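Local coordinates for AAD(2''),Gentamicin 2''-nucleotidyltransferase,Gentamicin resistance protein (PDB 5CFS) that confers bacterial resistance to gentamicin, tobramycin, kanamycin and related aminoglycosides by transferring an adenylyl group to their 2''-hydroxyl, at residues H50-L55 against L92-P97; A67-L72 against A86-E91; A135-Y140 against E158-A163. All coordinates share one frame; numbering follows the deposited sequence.

Contact 1: H50-L55 against L92-P97; sequences HDDIDL and LLDCEP. With MN (manganese (II) ion), chain C; MN (manganese (II) ion), chain B; APC (diphosphomethylphosphonic acid adenosyl ester), chain E; TOY (tobramycin), chain D.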
loop_
_atom_site.group_PDB
_atom_site.type_symbol
_atom_site.label_atom_id
_atom_site.label_comp_id
_atom_site.label_asym_id
_atom_site.label_seq_id
_atom_site.Cartn_x
_atom_site.Cartn_y
_atom_site.Cartn_z
ATOM N N HIS A 50 5.408 11.435 4.701
ATOM C CA HIS A 50 5.318 10.437 3.644
ATOM C C HIS A 50 5.406 11.087 2.275
ATOM O O HIS A 50 4.715 12.069 2.002
ATOM C CB HIS A 50 4.010 9.659 3.779
ATOM C CG HIS A 50 3.874 8.958 5.094
ATOM N ND1 HIS A 50 4.554 7.797 5.390
ATOM C CD2 HIS A 50 3.177 9.280 6.210
ATOM C CE1 HIS A 50 4.262 7.418 6.621
ATOM N NE2 HIS A 50 3.429 8.302 7.141
ATOM N N ASP A 51 6.245 10.529 1.408
ATOM C CA ASP A 51 6.509 11.153 0.119
ATOM C C ASP A 51 5.359 10.972 -0.858
ATOM O O ASP A 51 5.134 11.842 -1.703
ATOM C CB ASP A 51 7.792 10.597 -0.495
ATOM C CG ASP A 51 9.038 11.062 0.233
ATOM O OD1 ASP A 51 8.955 12.055 0.986
ATOM O OD2 ASP A 51 10.105 10.440 0.039
ATOM N N ASP A 52 4.644 9.856 -0.754
ATOM C CA ASP A 52 3.472 9.627 -1.595
ATOM C C ASP A 52 2.401 8.878 -0.814
ATOM O O ASP A 52 2.555 8.604 0.379
ATOM C CB ASP A 52 3.845 8.863 -2.894
ATOM C CG ASP A 52 4.344 7.442 -2.643
ATOM O OD1 ASP A 52 4.125 6.914 -1.550
ATOM O OD2 ASP A 52 4.944 6.837 -3.562
ATOM N N ILE A 53 1.301 8.576 -1.491
ATOM C CA ILE A 53 0.259 7.714 -0.954
ATOM C C ILE A 53 0.203 6.487 -1.847
ATOM O O ILE A 53 -0.057 6.608 -3.050
ATOM C CB ILE A 53 -1.121 8.406 -0.921
ATOM C CG1 ILE A 53 -1.083 9.654 -0.034
ATOM C CG2 ILE A 53 -2.184 7.444 -0.403
ATOM C CD1 ILE A 53 -2.240 10.613 -0.280
ATOM N N ASP A 54 0.473 5.317 -1.275
ATOM C CA ASP A 54 0.407 4.065 -2.026
ATOM C C ASP A 54 -0.983 3.465 -1.878
ATOM O O ASP A 54 -1.481 3.329 -0.761
ATOM C CB ASP A 54 1.462 3.067 -1.547
ATOM C CG ASP A 54 2.874 3.603 -1.658
ATOM O OD1 ASP A 54 3.365 3.773 -2.789
ATOM O OD2 ASP A 54 3.495 3.856 -0.610
ATOM N N LEU A 55 -1.603 3.125 -3.007
ATOM C CA LEU A 55 -2.966 2.595 -3.026
ATOM C C LEU A 55 -3.053 1.292 -3.802
ATOM O O LEU A 55 -2.402 1.126 -4.842
ATOM C CB LEU A 55 -3.927 3.605 -3.652
ATOM C CG LEU A 55 -4.172 4.919 -2.921
ATOM C CD1 LEU A 55 -5.061 5.819 -3.770
ATOM C CD2 LEU A 55 -4.802 4.668 -1.574
ATOM N N LEU A 92 1.359 12.803 -4.833
ATOM C CA LEU A 92 1.472 11.654 -5.725
ATOM C C LEU A 92 0.743 10.438 -5.169
ATOM O O LEU A 92 0.859 10.118 -3.989
ATOM C CB LEU A 92 2.943 11.309 -5.961
ATOM C CG LEU A 92 3.763 12.392 -6.661
ATOM C CD1 LEU A 92 5.238 12.038 -6.619
ATOM C CD2 LEU A 92 3.290 12.571 -8.093
ATOM N N LEU A 93 -0.018 9.785 -6.038
ATOM C CA LEU A 93 -0.708 8.533 -5.738
ATOM C C LEU A 93 -0.073 7.409 -6.540
ATOM O O LEU A 93 -0.051 7.443 -7.768
ATOM C CB LEU A 93 -2.194 8.606 -6.069
ATOM C CG LEU A 93 -3.073 9.686 -5.456
ATOM C CD1 LEU A 93 -4.525 9.322 -5.753
ATOM C CD2 LEU A 93 -2.844 9.821 -3.973
ATOM N N ASP A 94 0.412 6.406 -5.826
ATOM C CA ASP A 94 1.135 5.290 -6.414
ATOM C C ASP A 94 0.221 4.065 -6.364
ATOM O O ASP A 94 0.055 3.459 -5.309
ATOM C CB ASP A 94 2.427 5.100 -5.624
ATOM C CG ASP A 94 3.301 4.003 -6.157
ATOM O OD1 ASP A 94 2.969 3.383 -7.187
ATOM O OD2 ASP A 94 4.361 3.786 -5.536
ATOM N N CYS A 95 -0.395 3.732 -7.496
ATOM C CA CYS A 95 -1.533 2.814 -7.509
ATOM C C CYS A 95 -1.216 1.459 -8.143
ATOM O O CYS A 95 -0.673 1.390 -9.245
ATOM C CB CYS A 95 -2.701 3.456 -8.256
ATOM S SG CYS A 95 -3.182 5.056 -7.592
ATOM N N GLU A 96 -1.572 0.387 -7.440
ATOM C CA GLU A 96 -1.385 -0.973 -7.940
ATOM C C GLU A 96 -2.701 -1.745 -7.942
ATOM O O GLU A 96 -3.447 -1.705 -6.968
ATOM C CB GLU A 96 -0.350 -1.713 -7.087
ATOM C CG GLU A 96 -0.052 -3.124 -7.580
ATOM C CD GLU A 96 1.058 -3.813 -6.804
ATOM O OE1 GLU A 96 1.233 -3.493 -5.606
ATOM O OE2 GLU A 96 1.757 -4.672 -7.409
ATOM N N PRO A 97 -2.990 -2.474 -9.029
ATOM C CA PRO A 97 -4.209 -3.282 -9.016
ATOM C C PRO A 97 -4.095 -4.526 -8.141
ATOM O O PRO A 97 -3.002 -5.076 -7.944
ATOM C CB PRO A 97 -4.382 -3.678 -10.484
ATOM C CG PRO A 97 -3.007 -3.687 -11.025
ATOM C CD PRO A 97 -2.279 -2.587 -10.309
HETATM MN MN MN C . 5.202 4.660 -3.608
HETATM MN MN MN B . 4.990 5.396 -0.337
HETATM P PG APC E . 6.731 7.050 2.105
HETATM O O1G APC E . 7.626 8.198 2.393
HETATM O O2G APC E . 6.318 6.969 0.629
HETATM O O3G APC E . 5.493 6.978 2.917
HETATM P PB APC E . 7.381 4.293 1.700
HETATM O O1B APC E . 7.679 3.147 2.642
HETATM O O2B APC E . 5.917 4.145 1.193
HETATM O O3B APC E . 7.475 5.681 2.450
HETATM P PA APC E . 7.971 4.032 -1.353
HETATM O O1A APC E . 8.815 4.603 -2.471
HETATM O O2A APC E . 6.537 4.597 -1.590
HETATM C C3A APC E . 8.490 4.515 0.301
HETATM O "O5'" APC E . 7.872 2.464 -1.444
HETATM C "C5'" APC E . 7.591 1.603 -0.324
HETATM C "C4'" APC E . 7.804 0.169 -0.742
HETATM O "O4'" APC E . 8.334 0.115 -2.090
HETATM C "C3'" APC E . 8.801 -0.601 0.117
HETATM O "O3'" APC E . 8.491 -1.988 0.119
HETATM C "C2'" APC E . 10.108 -0.363 -0.630
HETATM O "O2'" APC E . 11.073 -1.364 -0.341
HETATM C "C1'" APC E . 9.612 -0.494 -2.066
HETATM N N9 APC E . 10.476 0.151 -3.049
HETATM C C8 APC E . 10.975 1.425 -3.011
HETATM N N7 APC E . 11.792 1.713 -3.997
HETATM C C5 APC E . 11.832 0.539 -4.738
HETATM C C6 APC E . 12.549 0.174 -5.892
HETATM N N6 APC E . 13.359 1.000 -6.561
HETATM N N1 APC E . 12.393 -1.088 -6.351
HETATM C C2 APC E . 11.566 -1.912 -5.701
HETATM N N3 APC E . 10.833 -1.676 -4.610
HETATM C C4 APC E . 11.019 -0.427 -4.169
HETATM C C11 TOY D . 6.583 -4.947 -6.292
HETATM O O11 TOY D . 6.102 -3.697 -6.723
HETATM C C21 TOY D . 7.799 -5.287 -7.146
HETATM N N21 TOY D . 8.804 -4.216 -7.075
HETATM C C31 TOY D . 7.320 -5.528 -8.574
HETATM C C41 TOY D . 6.250 -6.605 -8.634
HETATM O O41 TOY D . 5.765 -6.744 -9.970
HETATM C C51 TOY D . 5.094 -6.224 -7.720
HETATM O O51 TOY D . 5.566 -5.932 -6.390
HETATM C C61 TOY D . 4.087 -7.351 -7.612
HETATM N N61 TOY D . 2.989 -7.094 -6.684
HETATM C C12 TOY D . 4.518 -0.127 -5.369
HETATM N N12 TOY D . 4.057 1.056 -4.625
HETATM C C22 TOY D . 3.899 -1.398 -4.797
HETATM C C32 TOY D . 4.315 -2.615 -5.629
HETATM N N32 TOY D . 3.781 -3.839 -5.016
HETATM C C42 TOY D . 5.837 -2.714 -5.709
HETATM C C52 TOY D . 6.497 -1.427 -6.175
HETATM O O52 TOY D . 7.909 -1.572 -6.050
HETATM C C62 TOY D . 6.033 -0.268 -5.309
HETATM O O62 TOY D . 6.636 0.928 -5.822
HETATM C C13 TOY D . 7.884 1.258 -5.279
HETATM C C23 TOY D . 7.753 2.613 -4.597
HETATM O O23 TOY D . 6.703 2.561 -3.638
HETATM C C33 TOY D . 7.448 3.693 -5.633
HETATM N N33 TOY D . 7.324 5.012 -4.990
HETATM C C43 TOY D . 8.566 3.677 -6.668
HETATM O O43 TOY D . 8.300 4.665 -7.655
HETATM C C53 TOY D . 8.597 2.292 -7.307
HETATM O O53 TOY D . 8.861 1.298 -6.303
HETATM C C63 TOY D . 9.674 2.141 -8.349
HETATM O O63 TOY D . 9.702 0.814 -8.862
HETATM O O HOH W 1 3.423 13.402 -2.977
HETATM O O HOH W 2 3.693 6.310 1.289
#

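Contact 2: A67-L72 against A86-E91; sequences AIVEML and AEIGDE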
loop_
_atom_site.group_PDB
_atom_site.type_symbol
_atom_site.label_atom_id
_atom_site.label_comp_id
_atom_site.label_asym_id
_atom_site.label_seq_id
_atom_site.Cartn_x
_atom_site.Cartn_y
_atom_site.Cartn_z
ATOM N N ALA A 67 -11.716 7.954 -12.182
ATOM C CA ALA A 67 -12.771 8.964 -12.141
ATOM C C ALA A 67 -12.748 9.759 -10.833
ATOM O O ALA A 67 -13.008 10.960 -10.828
ATOM C CB ALA A 67 -14.132 8.312 -12.333
ATOM N N ILE A 68 -12.449 9.085 -9.727
ATOM C CA ILE A 68 -12.338 9.749 -8.431
ATOM C C ILE A 68 -11.151 10.709 -8.434
ATOM O O ILE A 68 -11.264 11.843 -7.969
ATOM C CB ILE A 68 -12.203 8.720 -7.286
ATOM C CG1 ILE A 68 -13.541 7.999 -7.093
ATOM C CG2 ILE A 68 -11.784 9.401 -5.979
ATOM C CD1 ILE A 68 -13.487 6.803 -6.151
ATOM N N VAL A 69 -10.017 10.256 -8.962
ATOM C CA VAL A 69 -8.837 11.107 -9.075
ATOM C C VAL A 69 -9.166 12.375 -9.858
ATOM O O VAL A 69 -8.828 13.489 -9.447
ATOM C CB VAL A 69 -7.672 10.353 -9.755
ATOM C CG1 VAL A 69 -6.563 11.319 -10.192
ATOM C CG2 VAL A 69 -7.132 9.284 -8.831
ATOM N N GLU A 70 -9.849 12.198 -10.982
ATOM C CA GLU A 70 -10.212 13.312 -11.837
ATOM C C GLU A 70 -11.268 14.195 -11.164
ATOM O O GLU A 70 -11.241 15.419 -11.305
ATOM C CB GLU A 70 -10.689 12.777 -13.188
ATOM C CG GLU A 70 -9.555 12.084 -13.946
ATOM C CD GLU A 70 -10.021 11.117 -15.023
ATOM O OE1 GLU A 70 -11.244 10.902 -15.162
ATOM O OE2 GLU A 70 -9.144 10.558 -15.722
ATOM N N MET A 71 -12.182 13.577 -10.427
ATOM C CA MET A 71 -13.193 14.328 -9.694
ATOM C C MET A 71 -12.537 15.237 -8.653
ATOM O O MET A 71 -13.031 16.330 -8.365
ATOM C CB MET A 71 -14.182 13.373 -9.023
ATOM C CG MET A 71 -15.267 14.074 -8.239
ATOM S SD MET A 71 -14.753 14.388 -6.548
ATOM C CE MET A 71 -14.800 12.729 -5.870
ATOM N N LEU A 72 -11.427 14.775 -8.086
ATOM C CA LEU A 72 -10.713 15.532 -7.063
ATOM C C LEU A 72 -9.722 16.535 -7.669
ATOM O O LEU A 72 -8.983 17.198 -6.942
ATOM C CB LEU A 72 -9.989 14.571 -6.113
ATOM C CG LEU A 72 -10.916 13.695 -5.255
ATOM C CD1 LEU A 72 -10.122 12.692 -4.442
ATOM C CD2 LEU A 72 -11.817 14.499 -4.345
ATOM N N ALA A 86 -0.599 8.632 -10.299
ATOM C CA ALA A 86 -1.519 9.758 -10.438
ATOM C C ALA A 86 -1.106 10.911 -9.540
ATOM O O ALA A 86 -0.368 10.743 -8.573
ATOM C CB ALA A 86 -2.944 9.332 -10.123
ATOM N N GLU A 87 -1.605 12.090 -9.877
ATOM C CA GLU A 87 -1.248 13.316 -9.193
ATOM C C GLU A 87 -2.514 14.083 -8.836
ATOM O O GLU A 87 -3.347 14.317 -9.700
ATOM C CB GLU A 87 -0.350 14.151 -10.101
ATOM C CG GLU A 87 0.207 15.407 -9.501
ATOM C CD GLU A 87 1.062 16.168 -10.498
ATOM O OE1 GLU A 87 2.295 15.978 -10.481
ATOM O OE2 GLU A 87 0.499 16.940 -11.307
ATOM N N ILE A 88 -2.670 14.447 -7.568
ATOM C CA ILE A 88 -3.739 15.362 -7.165
ATOM C C ILE A 88 -3.084 16.562 -6.494
ATOM O O ILE A 88 -2.577 16.467 -5.380
ATOM C CB ILE A 88 -4.760 14.708 -6.219
ATOM C CG1 ILE A 88 -5.378 13.468 -6.880
ATOM C CG2 ILE A 88 -5.854 15.715 -5.844
ATOM C CD1 ILE A 88 -6.323 12.689 -5.986
ATOM N N GLY A 89 -3.095 17.691 -7.187
ATOM C CA GLY A 89 -2.329 18.838 -6.756
ATOM C C GLY A 89 -0.867 18.441 -6.737
ATOM O O GLY A 89 -0.339 17.928 -7.722
ATOM N N ASP A 90 -0.227 18.655 -5.596
ATOM C CA ASP A 90 1.177 18.312 -5.419
ATOM C C ASP A 90 1.387 16.935 -4.798
ATOM O O ASP A 90 2.509 16.588 -4.442
ATOM C CB ASP A 90 1.859 19.362 -4.543
ATOM C CG ASP A 90 1.942 20.708 -5.217
ATOM O OD1 ASP A 90 2.166 20.734 -6.446
ATOM O OD2 ASP A 90 1.774 21.739 -4.532
ATOM N N GLU A 91 0.320 16.151 -4.669
ATOM C CA GLU A 91 0.412 14.864 -3.992
ATOM C C GLU A 91 0.401 13.712 -4.983
ATOM O O GLU A 91 -0.426 13.652 -5.894
ATOM C CB GLU A 91 -0.724 14.695 -2.990
ATOM C CG GLU A 91 -0.706 15.724 -1.851
ATOM C CD GLU A 91 0.493 15.591 -0.926
ATOM O OE1 GLU A 91 1.147 14.524 -0.927
ATOM O OE2 GLU A 91 0.789 16.567 -0.200
#

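Contact 3: A135-Y140 against E158-A163; sequences AIIWDY and ESYRLA. With APC (diphosphomethylphosphonic acid adenosyl ester), chain E; TOY (tobramycin), chain D.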
loop_
_atom_site.group_PDB
_atom_site.type_symbol
_atom_site.label_atom_id
_atom_site.label_comp_id
_atom_site.label_asym_id
_atom_site.label_seq_id
_atom_site.Cartn_x
_atom_site.Cartn_y
_atom_site.Cartn_z
ATOM N N ALA A 135 2.064 -8.395 3.184
ATOM C CA ALA A 135 2.146 -7.761 1.868
ATOM C C ALA A 135 3.086 -6.560 1.886
ATOM O O ALA A 135 3.837 -6.325 0.944
ATOM C CB ALA A 135 0.777 -7.334 1.395
ATOM N N ILE A 136 3.014 -5.795 2.967
ATOM C CA ILE A 136 3.870 -4.634 3.152
ATOM C C ILE A 136 5.323 -5.065 3.185
ATOM O O ILE A 136 6.162 -4.473 2.536
ATOM C CB ILE A 136 3.525 -3.885 4.444
ATOM C CG1 ILE A 136 2.135 -3.259 4.322
ATOM C CG2 ILE A 136 4.552 -2.792 4.736
ATOM C CD1 ILE A 136 1.556 -2.799 5.646
ATOM N N ILE A 137 5.607 -6.120 3.939
ATOM C CA ILE A 137 6.977 -6.582 4.110
ATOM C C ILE A 137 7.498 -7.245 2.832
ATOM O O ILE A 137 8.655 -7.086 2.469
ATOM C CB ILE A 137 7.067 -7.552 5.294
ATOM C CG1 ILE A 137 6.792 -6.789 6.598
ATOM C CG2 ILE A 137 8.432 -8.217 5.347
ATOM C CD1 ILE A 137 6.515 -7.672 7.786
ATOM N N TRP A 138 6.619 -7.976 2.154
ATOM C CA TRP A 138 6.935 -8.637 0.885
ATOM C C TRP A 138 7.583 -7.671 -0.106
ATOM O O TRP A 138 8.550 -8.011 -0.783
ATOM C CB TRP A 138 5.652 -9.231 0.308
ATOM C CG TRP A 138 5.792 -10.179 -0.836
ATOM C CD1 TRP A 138 5.539 -9.919 -2.159
ATOM C CD2 TRP A 138 6.159 -11.561 -0.764
ATOM N NE1 TRP A 138 5.745 -11.051 -2.909
ATOM C CE2 TRP A 138 6.124 -12.073 -2.077
ATOM C CE3 TRP A 138 6.521 -12.415 0.284
ATOM C CZ2 TRP A 138 6.429 -13.402 -2.366
ATOM C CZ3 TRP A 138 6.827 -13.734 -0.013
ATOM C CH2 TRP A 138 6.780 -14.211 -1.325
ATOM N N ASP A 139 7.078 -6.446 -0.179
ATOM C CA ASP A 139 7.635 -5.498 -1.138
ATOM C C ASP A 139 9.062 -5.090 -0.792
ATOM O O ASP A 139 9.822 -4.740 -1.688
ATOM C CB ASP A 139 6.735 -4.264 -1.272
ATOM C CG ASP A 139 5.648 -4.446 -2.320
ATOM O OD1 ASP A 139 5.737 -5.418 -3.103
ATOM O OD2 ASP A 139 4.718 -3.609 -2.372
ATOM N N TYR A 140 9.442 -5.160 0.481
ATOM C CA TYR A 140 10.827 -4.900 0.854
ATOM C C TYR A 140 11.743 -5.998 0.337
ATOM O O TYR A 140 12.916 -5.749 0.080
ATOM C CB TYR A 140 10.989 -4.774 2.371
ATOM C CG TYR A 140 10.482 -3.464 2.923
ATOM C CD1 TYR A 140 11.270 -2.326 2.905
ATOM C CD2 TYR A 140 9.213 -3.372 3.459
ATOM C CE1 TYR A 140 10.794 -1.124 3.404
ATOM C CE2 TYR A 140 8.734 -2.184 3.962
ATOM C CZ TYR A 140 9.522 -1.071 3.938
ATOM O OH TYR A 140 8.997 0.094 4.445
ATOM N N GLU A 158 14.297 2.067 8.534
ATOM C CA GLU A 158 13.514 2.227 9.750
ATOM C C GLU A 158 12.077 1.777 9.545
ATOM O O GLU A 158 11.474 1.201 10.450
ATOM C CB GLU A 158 13.560 3.679 10.235
ATOM C CG GLU A 158 14.938 4.104 10.742
ATOM C CD GLU A 158 15.457 3.211 11.859
ATOM O OE1 GLU A 158 14.664 2.852 12.756
ATOM O OE2 GLU A 158 16.659 2.859 11.834
ATOM N N SER A 159 11.531 2.020 8.357
ATOM C CA SER A 159 10.166 1.581 8.056
ATOM C C SER A 159 10.096 0.066 8.042
ATOM O O SER A 159 9.167 -0.528 8.590
ATOM C CB SER A 159 9.687 2.146 6.719
ATOM O OG SER A 159 9.403 3.529 6.848
ATOM N N TYR A 160 11.096 -0.551 7.421
ATOM C CA TYR A 160 11.183 -1.996 7.351
ATOM C C TYR A 160 11.231 -2.588 8.746
ATOM O O TYR A 160 10.495 -3.525 9.059
ATOM C CB TYR A 160 12.414 -2.426 6.553
ATOM C CG TYR A 160 12.652 -3.922 6.553
ATOM C CD1 TYR A 160 11.904 -4.759 5.748
ATOM C CD2 TYR A 160 13.627 -4.492 7.357
ATOM C CE1 TYR A 160 12.118 -6.127 5.733
ATOM C CE2 TYR A 160 13.848 -5.857 7.354
ATOM C CZ TYR A 160 13.091 -6.670 6.537
ATOM O OH TYR A 160 13.319 -8.028 6.543
ATOM N N ARG A 161 12.099 -2.031 9.586
ATOM C CA ARG A 161 12.310 -2.569 10.922
ATOM C C ARG A 161 11.057 -2.413 11.757
ATOM O O ARG A 161 10.723 -3.283 12.555
ATOM C CB ARG A 161 13.505 -1.890 11.597
ATOM C CG ARG A 161 14.828 -2.358 11.019
ATOM C CD ARG A 161 16.035 -1.760 11.730
ATOM N NE ARG A 161 17.279 -2.180 11.082
ATOM C CZ ARG A 161 18.488 -1.706 11.374
ATOM N NH1 ARG A 161 18.648 -0.778 12.311
ATOM N NH2 ARG A 161 19.548 -2.161 10.716
ATOM N N LEU A 162 10.348 -1.311 11.556
ATOM C CA LEU A 162 9.104 -1.079 12.263
ATOM C C LEU A 162 8.030 -2.096 11.865
ATOM O O LEU A 162 7.346 -2.676 12.715
ATOM C CB LEU A 162 8.624 0.342 11.988
ATOM C CG LEU A 162 7.392 0.798 12.750
ATOM C CD1 LEU A 162 7.554 0.558 14.247
ATOM C CD2 LEU A 162 7.162 2.275 12.454
ATOM N N ALA A 163 7.879 -2.315 10.568
ATOM C CA ALA A 163 6.922 -3.300 10.090
ATOM C C ALA A 163 7.305 -4.686 10.610
ATOM O O ALA A 163 6.447 -5.460 11.039
ATOM C CB ALA A 163 6.859 -3.286 8.576
HETATM P PG APC E . 6.731 7.050 2.105
HETATM O O1G APC E . 7.626 8.198 2.393
HETATM O O2G APC E . 6.318 6.969 0.629
HETATM O O3G APC E . 5.493 6.978 2.917
HETATM P PB APC E . 7.381 4.293 1.700
HETATM O O1B APC E . 7.679 3.147 2.642
HETATM O O2B APC E . 5.917 4.145 1.193
HETATM O O3B APC E . 7.475 5.681 2.450
HETATM P PA APC E . 7.971 4.032 -1.353
HETATM O O1A APC E . 8.815 4.603 -2.471
HETATM O O2A APC E . 6.537 4.597 -1.590
HETATM C C3A APC E . 8.490 4.515 0.301
HETATM O "O5'" APC E . 7.872 2.464 -1.444
HETATM C "C5'" APC E . 7.591 1.603 -0.324
HETATM C "C4'" APC E . 7.804 0.169 -0.742
HETATM O "O4'" APC E . 8.334 0.115 -2.090
HETATM C "C3'" APC E . 8.801 -0.601 0.117
HETATM O "O3'" APC E . 8.491 -1.988 0.119
HETATM C "C2'" APC E . 10.108 -0.363 -0.630
HETATM O "O2'" APC E . 11.073 -1.364 -0.341
HETATM C "C1'" APC E . 9.612 -0.494 -2.066
HETATM N N9 APC E . 10.476 0.151 -3.049
HETATM C C8 APC E . 10.975 1.425 -3.011
HETATM N N7 APC E . 11.792 1.713 -3.997
HETATM C C5 APC E . 11.832 0.539 -4.738
HETATM C C6 APC E . 12.549 0.174 -5.892
HETATM N N6 APC E . 13.359 1.000 -6.561
HETATM N N1 APC E . 12.393 -1.088 -6.351
HETATM C C2 APC E . 11.566 -1.912 -5.701
HETATM N N3 APC E . 10.833 -1.676 -4.610
HETATM C C4 APC E . 11.019 -0.427 -4.169
HETATM C C11 TOY D . 6.583 -4.947 -6.292
HETATM O O11 TOY D . 6.102 -3.697 -6.723
HETATM C C21 TOY D . 7.799 -5.287 -7.146
HETATM N N21 TOY D . 8.804 -4.216 -7.075
HETATM C C31 TOY D . 7.320 -5.528 -8.574
HETATM C C41 TOY D . 6.250 -6.605 -8.634
HETATM O O41 TOY D . 5.765 -6.744 -9.970
HETATM C C51 TOY D . 5.094 -6.224 -7.720
HETATM O O51 TOY D . 5.566 -5.932 -6.390
HETATM C C61 TOY D . 4.087 -7.351 -7.612
HETATM N N61 TOY D . 2.989 -7.094 -6.684
HETATM C C12 TOY D . 4.518 -0.127 -5.369
HETATM N N12 TOY D . 4.057 1.056 -4.625
HETATM C C22 TOY D . 3.899 -1.398 -4.797
HETATM C C32 TOY D . 4.315 -2.615 -5.629
HETATM N N32 TOY D . 3.781 -3.839 -5.016
HETATM C C42 TOY D . 5.837 -2.714 -5.709
HETATM C C52 TOY D . 6.497 -1.427 -6.175
HETATM O O52 TOY D . 7.909 -1.572 -6.050
HETATM C C62 TOY D . 6.033 -0.268 -5.309
HETATM O O62 TOY D . 6.636 0.928 -5.822
HETATM C C13 TOY D . 7.884 1.258 -5.279
HETATM C C23 TOY D . 7.753 2.613 -4.597
HETATM O O23 TOY D . 6.703 2.561 -3.638
HETATM C C33 TOY D . 7.448 3.693 -5.633
HETATM N N33 TOY D . 7.324 5.012 -4.990
HETATM C C43 TOY D . 8.566 3.677 -6.668
HETATM O O43 TOY D . 8.300 4.665 -7.655
HETATM C C53 TOY D . 8.597 2.292 -7.307
HETATM O O53 TOY D . 8.861 1.298 -6.303
HETATM C C63 TOY D . 9.674 2.141 -8.349
HETATM O O63 TOY D . 9.702 0.814 -8.862
#

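Contact 1: H50-L55 against L92-P97
I53, D54 and L55 pair in parallel with L93, D94 and C95, the short strand axes 4.6 Å apart at 19°, through four alternating N-H to O bonds: I53 N to L92 O, D94 N to I53 O, L55 N to D94 O and E96 N to L55 O. This pairing puts three carboxylates round two manganese ions. D52 and D54 each bridge the pair, OD1 of D52 and OD2 of D54 binding the chain B ion, and OD2 of D52 and OD1 of D54 the chain C ion. D94 gives only OD2, 2.3 Å from the chain C manganese; its CG, opposite the backbone N (chi1 -178°), carries the carboxylate there. D54 OD1 and D94 OD2 come within 2.9 Å because they share that metal, whose charge probably offsets their repulsion. D94 OD1 is held by Y82, and D94 OD2 also accepts a bond from N12 of tobramycin. Beyond it, E96 reaches out extended and takes tobramycin N32 on OE1 and N61 on OE2. On the opposite face of the strands I53 CB meets L93 CD2 at 3.8 Å. Phosphate oxygen O2A of the ATP analogue APC bridges both ions, while H50 ND1 and D51 N grip its gamma-phosphate. Tobramycin O23, a ligand of the chain C manganese, lies 3.0 Å from APC PA, its approach at 163° to the PA-C3A bond and thus nearly in line. Asp-X-Asp plus a third aspartate on the adjacent strand is the two-metal site of the nucleotidyltransferase superfamily.

Contact 2: A67-L72 against A86-E91
V69 and L72 on one side and A86 and I88 on the other make this contact with apolar side chains, and one backbone carbonyl, that of L72, is also touched. The CG1 methyl of V69 drops between two side chains of the strand, 4.1 Å from A86 CB and 4.1 Å from I88 CG1. It is aimed there by a first torsion of 166°, which sets CG1 opposite the backbone N. I88 slants across V69 and on to L72 at the helix end: its longer branch, which meets V69 with CG1, brings CD1 to 4.1 Å from L72 CD1 and against L72 CB, while its CG2 rests 3.6 Å from the backbone O of L72. I88 thus spans V69 and L72, the latter just past the helix. Helix 67-71 rides over strand 86-88 with axes 8.9 Å apart at 29°, and no hydrogen bond crosses. In the next shell, L93 of the neighbouring strand packs against both V69 and I88. Helix 11-26 closes in from another direction, placing I20 on L72, and A23 on I68 and M71. The strand itself is fixed by backbone bonding of A86 to L93 and of E87 to R75. Just past I88, a type II' turn reverses the chain through G89, and I88 and E91 are joined by two backbone bonds, I88 N to E91 O at 2.9 Å and E91 N to I88 O at 3.0 Å. A helix laid on the strand that leads into a tight two-residue hairpin forms an alpha/beta layer, here part of the nucleotidyltransferase core, on the sheet face away from the metal-binding aspartates.

Contact 3: A135-Y140 against E158-A163
Y140 is the main bump: its ring lies against S159 and Y160, CZ close to Y160 N and CA, and meets the Y160 ring in an offset edge-to-face pair, centroids 5.2 Å apart and planes at 64°. With CG opposite its backbone N (chi1 174°), Y160 brings its ring edge over Y140, CD1 leading at 3.4 Å from Y140 CG. Y160 CB lies over the same face of the Y140 ring as a CH-pi contact, 4.0 Å from the centroid. Farther out, Y140 OH comes within 3.1 Å of S159 CB; the S159 hydroxyl itself is bonded to R48 and to the K155 carbonyl. I137 is the second bump. Its CG1 touches A163 CB at 4.0 Å, its CD1 reaches the A163 carbonyl oxygen, and its CG2 brushes Y160 CE1, filling the hollow between Y160 and A163. The helix segments, 10.2 Å apart, run at 140°. The other face of Y140 carries the nucleotide: APC O3' stands 3.6 Å above the ring centre. Next to it, D139 bonds tobramycin N32 through OD2. With no hydrogen bond across it, the contact depends on aromatic and aliphatic fit, and Y140, backed by Y160, offers the ribose a flat wall.

In the fold
Contact 2 is nested in the chain loop closed by contact 1, and contact 3 follows both. Contacts 1 and 2 have centres about 11 Å apart and share one mixed sheet, in which strands 84-88 and 91-101 are neighbours; L93 belongs to contact 1 and touches contact 2. Contact 3 lies in the helices 133-146 and 154-167, with its centre about 15 Å from that of contact 1 and about 27 Å from that of contact 2. Contacts 1 and 3 do not touch, yet both meet APC and tobramycin: the catalytic cleft lies between the metal-bearing sheet and the helical part.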